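Local coordinates for protein 3-hydroxyacyl-CoA dehydrogenase (Brucella suis, PDB 4O5O) that probably oxidises the 3-hydroxyl group of 3-hydroxyacyl-CoA thioesters with a nicotinamide adenine dinucleotide cofactor, as a member of the short-chain dehydrogenase family, at residues A27-M32 with A232-L237; V45-G50 with A61-T66. One frame throughout, in Å; residues are numbered along the deposited sequence.

Contact 1 (A27-M32 with A232-L237); sequences AAVSKM and AEYAAL
Ala235 presses its methyl group against the backbone of Ala28 and Val29, where two helices on one side of the Rossmann-type sheet of this short-chain dehydrogenase pack together. Helix 24-35 follows the first strand of the sheet and helix 231-243 precedes the last. Their local axes come within 8.1 Å and cross at -58°, close enough for Ala235 CB to lie 3.5 Å from Ala28 O and to touch Val29 CA. No hydrogen bond joins the segments.

Met32 closes the C-terminal end of the patch. Its CB packs on Ala235 CB at 3.8 Å, and CG passes near the same methyl and Ala235 O. Bends at chi2 (-80°) and chi3 (-64°) then curl the chain back, bringing the terminal CE to 3.6 Å from Ala235 O; Val238 and His239 extend this surface.

On the other flank Val29 and Tyr234 meet obliquely. The hydroxyl of the tyrosine is hydrogen-bonded to Thr154 OG1, and its ring also packs on Ile197 and Leu254 of the sheet. Val29 CG2, anti to its own carbonyl carbon, reaches the ring at its edge, in plane, 3.5 Å from Tyr234 CE1.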
# COMPACT_ATOMS: atom_id res chain seq x y z
N ALA B 27 6.13 -25.39 12.68
CA ALA B 27 6.35 -26.85 12.53
C ALA B 27 6.55 -27.22 11.05
O ALA B 27 7.41 -28.05 10.71
CB ALA B 27 5.22 -27.65 13.14
N ALA B 28 5.79 -26.58 10.18
CA ALA B 28 5.88 -26.87 8.74
C ALA B 28 7.22 -26.38 8.18
O ALA B 28 7.84 -27.05 7.35
CB ALA B 28 4.73 -26.24 8.00
N VAL B 29 7.68 -25.22 8.64
CA VAL B 29 8.99 -24.73 8.22
C VAL B 29 10.08 -25.70 8.69
O VAL B 29 11.01 -26.01 7.94
CB VAL B 29 9.28 -23.29 8.70
CG1 VAL B 29 10.65 -22.83 8.23
CG2 VAL B 29 8.23 -22.35 8.13
N SER B 30 9.96 -26.18 9.91
CA SER B 30 10.96 -27.07 10.47
C SER B 30 11.03 -28.37 9.65
O SER B 30 12.11 -28.87 9.34
CB SER B 30 10.61 -27.38 11.94
OG SER B 30 10.61 -26.21 12.74
N LYS B 31 9.87 -28.90 9.27
CA LYS B 31 9.81 -30.15 8.47
C LYS B 31 10.42 -29.90 7.08
O LYS B 31 11.23 -30.70 6.58
CB LYS B 31 8.36 -30.65 8.36
CG LYS B 31 8.16 -31.91 7.55
CD LYS B 31 6.70 -32.37 7.52
CE LYS B 31 6.51 -33.63 6.65
NZ LYS B 31 5.14 -34.20 6.70
N MET B 32 10.04 -28.80 6.45
CA MET B 32 10.59 -28.43 5.15
C MET B 32 12.12 -28.34 5.19
O MET B 32 12.82 -28.90 4.33
CB MET B 32 10.00 -27.09 4.71
CG MET B 32 10.54 -26.51 3.41
SD MET B 32 12.13 -25.67 3.51
CE MET B 32 11.75 -24.29 4.57
N ALA B 232 2.44 -26.28 4.83
CA ALA B 232 3.55 -26.60 3.91
C ALA B 232 3.67 -25.56 2.77
O ALA B 232 4.75 -25.37 2.21
CB ALA B 232 3.38 -27.99 3.31
N GLU B 233 2.55 -24.94 2.39
CA GLU B 233 2.59 -23.89 1.35
C GLU B 233 3.30 -22.61 1.84
O GLU B 233 4.00 -21.93 1.08
CB GLU B 233 1.17 -23.58 0.84
CG GLU B 233 0.55 -24.76 0.12
CD GLU B 233 -0.93 -24.59 -0.20
OE1 GLU B 233 -1.75 -24.40 0.74
OE2 GLU B 233 -1.28 -24.66 -1.42
N TYR B 234 3.12 -22.31 3.12
CA TYR B 234 3.84 -21.21 3.75
C TYR B 234 5.34 -21.57 3.76
O TYR B 234 6.20 -20.77 3.42
CB TYR B 234 3.30 -20.96 5.17
CG TYR B 234 4.13 -20.03 6.00
CD1 TYR B 234 5.18 -20.52 6.76
CD2 TYR B 234 3.90 -18.66 6.02
CE1 TYR B 234 5.98 -19.69 7.49
CE2 TYR B 234 4.73 -17.80 6.77
CZ TYR B 234 5.76 -18.35 7.51
OH TYR B 234 6.62 -17.59 8.28
N ALA B 235 5.63 -22.79 4.19
CA ALA B 235 7.02 -23.25 4.23
C ALA B 235 7.68 -23.25 2.85
O ALA B 235 8.88 -22.98 2.74
CB ALA B 235 7.12 -24.64 4.86
N ALA B 236 6.90 -23.56 1.81
CA ALA B 236 7.43 -23.51 0.44
C ALA B 236 7.84 -22.09 0.03
O ALA B 236 8.88 -21.89 -0.61
CB ALA B 236 6.40 -24.05 -0.54
N LEU B 237 7.06 -21.09 0.44
CA LEU B 237 7.44 -19.70 0.18
C LEU B 237 8.69 -19.32 0.97
O LEU B 237 9.57 -18.62 0.47
CB LEU B 237 6.25 -18.78 0.45
CG LEU B 237 6.53 -17.28 0.22
CD1 LEU B 237 7.04 -17.03 -1.20
CD2 LEU B 237 5.32 -16.41 0.53

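Contact 2 (V45-G50 with A61-T66); sequences VNAEAG and ARFQRT. With EDO (1,2-ethanediol), chain E.
Phe63 and Gly50 form the apolar centre of this contact, inside the beta-alpha-beta unit made by strand 39-44, helix 47-57 and strand 61-65. Gly50 CA sits over one face of the phenylalanine ring in a CH-pi contact, 3.6 Å from the centroid and 20° off the normal. The backbone N of Arg65 lies over the opposite face, near the rim. Ala47 adds its CA, 3.8 Å from Phe63 CE2. With CG anti to the backbone N (chi1 173°), the ring extends from the strand to the first turn of the helix.

The polar half is built round Arg65. Its NE donates to Val45 O at 3.0 Å, with an N-H...O angle of 139°; the oxygen is tilted out of the guanidinium plane. Val45 CG1 covers the centre of one guanidinium face. A water at the edge of that group accepts from Arg65 NH2 and donates to Val45 O, so one carbonyl serves both side chain and solvent.

Farther out, Asn46 is the N-cap of helix 47-57: its OD1 accepts from Ala49 N at 3.0 Å, from above the carbonyl plane. The preceding amide, Glu48 N, donates to O2 of a 1,2-ethanediol at 2.8 Å, while O1 of the diol donates to Val45 O. Asp44 OD1 accepts a hydrogen bond from Asn46 N and thereby helps to place the turn.

The diol is probably from the crystallisation liquor, and its hydroxyls pair with an amide of the first turn and a carbonyl just before it. Val45 O, gripped by arginine, water and diol, probably gains polarisation from the nearby positive charge.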
# COMPACT_ATOMS: atom_id res chain seq x y z
N VAL B 45 7.37 -21.86 23.29
CA VAL B 45 7.02 -21.97 24.72
C VAL B 45 6.39 -23.30 25.09
O VAL B 45 6.39 -23.67 26.26
CB VAL B 45 6.07 -20.88 25.26
CG1 VAL B 45 6.85 -19.63 25.57
CG2 VAL B 45 4.91 -20.63 24.32
N ASN B 46 5.86 -24.00 24.11
CA ASN B 46 5.19 -25.26 24.38
C ASN B 46 6.23 -26.38 24.34
O ASN B 46 6.59 -26.88 23.26
CB ASN B 46 4.07 -25.45 23.35
CG ASN B 46 3.25 -26.70 23.55
OD1 ASN B 46 3.65 -27.68 24.21
ND2 ASN B 46 2.07 -26.69 22.94
N ALA B 47 6.74 -26.75 25.52
CA ALA B 47 7.73 -27.81 25.60
C ALA B 47 7.28 -29.15 25.07
O ALA B 47 8.04 -29.83 24.41
CB ALA B 47 8.24 -27.97 27.03
N GLU B 48 6.06 -29.54 25.40
CA GLU B 48 5.55 -30.83 24.94
C GLU B 48 5.58 -30.91 23.41
O GLU B 48 6.07 -31.90 22.83
CB GLU B 48 4.13 -31.05 25.48
CG GLU B 48 3.47 -32.37 25.11
CD GLU B 48 2.13 -32.58 25.80
OE1 GLU B 48 1.20 -31.77 25.58
OE2 GLU B 48 2.00 -33.56 26.57
N ALA B 49 5.08 -29.86 22.76
CA ALA B 49 4.97 -29.87 21.30
C ALA B 49 6.33 -29.76 20.65
O ALA B 49 6.62 -30.42 19.67
CB ALA B 49 4.06 -28.74 20.83
N GLY B 50 7.17 -28.92 21.23
CA GLY B 50 8.51 -28.72 20.70
C GLY B 50 9.39 -29.95 20.81
O GLY B 50 10.09 -30.31 19.86
N ALA B 61 17.56 -32.05 14.07
CA ALA B 61 16.74 -31.11 14.83
C ALA B 61 17.12 -31.08 16.31
O ALA B 61 17.53 -32.09 16.90
CB ALA B 61 15.27 -31.44 14.67
N ARG B 62 16.98 -29.90 16.91
CA ARG B 62 17.04 -29.71 18.36
C ARG B 62 15.89 -28.81 18.77
O ARG B 62 15.44 -27.98 17.99
CB ARG B 62 18.36 -29.03 18.77
CG ARG B 62 19.65 -29.73 18.36
CD ARG B 62 19.96 -30.99 19.16
NE ARG B 62 21.27 -31.50 18.76
CZ ARG B 62 21.50 -32.24 17.68
NH1 ARG B 62 20.51 -32.62 16.88
NH2 ARG B 62 22.74 -32.60 17.38
N PHE B 63 15.44 -28.92 20.01
CA PHE B 63 14.46 -28.04 20.60
C PHE B 63 15.01 -27.33 21.83
O PHE B 63 15.72 -27.93 22.65
CB PHE B 63 13.22 -28.84 21.04
CG PHE B 63 12.21 -28.01 21.82
CD1 PHE B 63 11.52 -26.98 21.20
CD2 PHE B 63 11.98 -28.25 23.17
CE1 PHE B 63 10.62 -26.19 21.91
CE2 PHE B 63 11.06 -27.48 23.89
CZ PHE B 63 10.37 -26.44 23.25
N GLN B 64 14.68 -26.05 21.96
CA GLN B 64 14.87 -25.32 23.22
C GLN B 64 13.65 -24.50 23.55
O GLN B 64 13.23 -23.65 22.77
CB GLN B 64 16.08 -24.39 23.17
CG GLN B 64 16.27 -23.59 24.46
CD GLN B 64 16.39 -24.40 25.76
OE1 GLN B 64 15.70 -24.14 26.77
NE2 GLN B 64 17.28 -25.33 25.75
N ARG B 65 13.11 -24.72 24.74
CA ARG B 65 11.95 -24.00 25.20
C ARG B 65 12.38 -22.55 25.38
O ARG B 65 13.37 -22.28 26.05
CB ARG B 65 11.44 -24.62 26.50
CG ARG B 65 10.04 -24.21 26.90
CD ARG B 65 9.95 -22.85 27.56
NE ARG B 65 8.59 -22.61 28.05
CZ ARG B 65 8.20 -21.56 28.76
NH1 ARG B 65 9.04 -20.58 29.06
NH2 ARG B 65 6.93 -21.48 29.16
N THR B 66 11.60 -21.63 24.79
CA THR B 66 12.02 -20.24 24.64
C THR B 66 10.80 -19.34 24.66
O THR B 66 9.88 -19.58 23.91
CB THR B 66 12.69 -20.05 23.27
OG1 THR B 66 13.84 -20.91 23.16
CG2 THR B 66 13.17 -18.60 23.03
C1 EDO E . 4.74 -26.07 28.02
O1 EDO E . 5.97 -25.62 28.63
C2 EDO E . 4.29 -27.44 28.50
O2 EDO E . 4.50 -28.43 27.50
O HOH W 1 4.50 -23.11 28.45

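In the fold
Contacts 1 and 2 lie on the same side of the parallel sheet, one between two helices, the other between a helix and the edge strand, their centres about 17 Å apart and their nearest atoms about 7 Å apart, without touching. Contact 2 is local, linking two neighbouring elements of one beta-alpha-beta unit. Contact 1 instead brings together segments 200 residues apart in the chain, and that span includes both segments of contact 2. Helix 24-35, which carries 27-32, begins in a probable glycine-rich Rossmann motif (Gly22, Gly24, Ala27), and Gly50 also adjoins that motif. The zinc ion held by His3 and His5 of the N-terminal histidine tag lies about 13 Å from the side chain of Met32 and is not evidence of a native metal site.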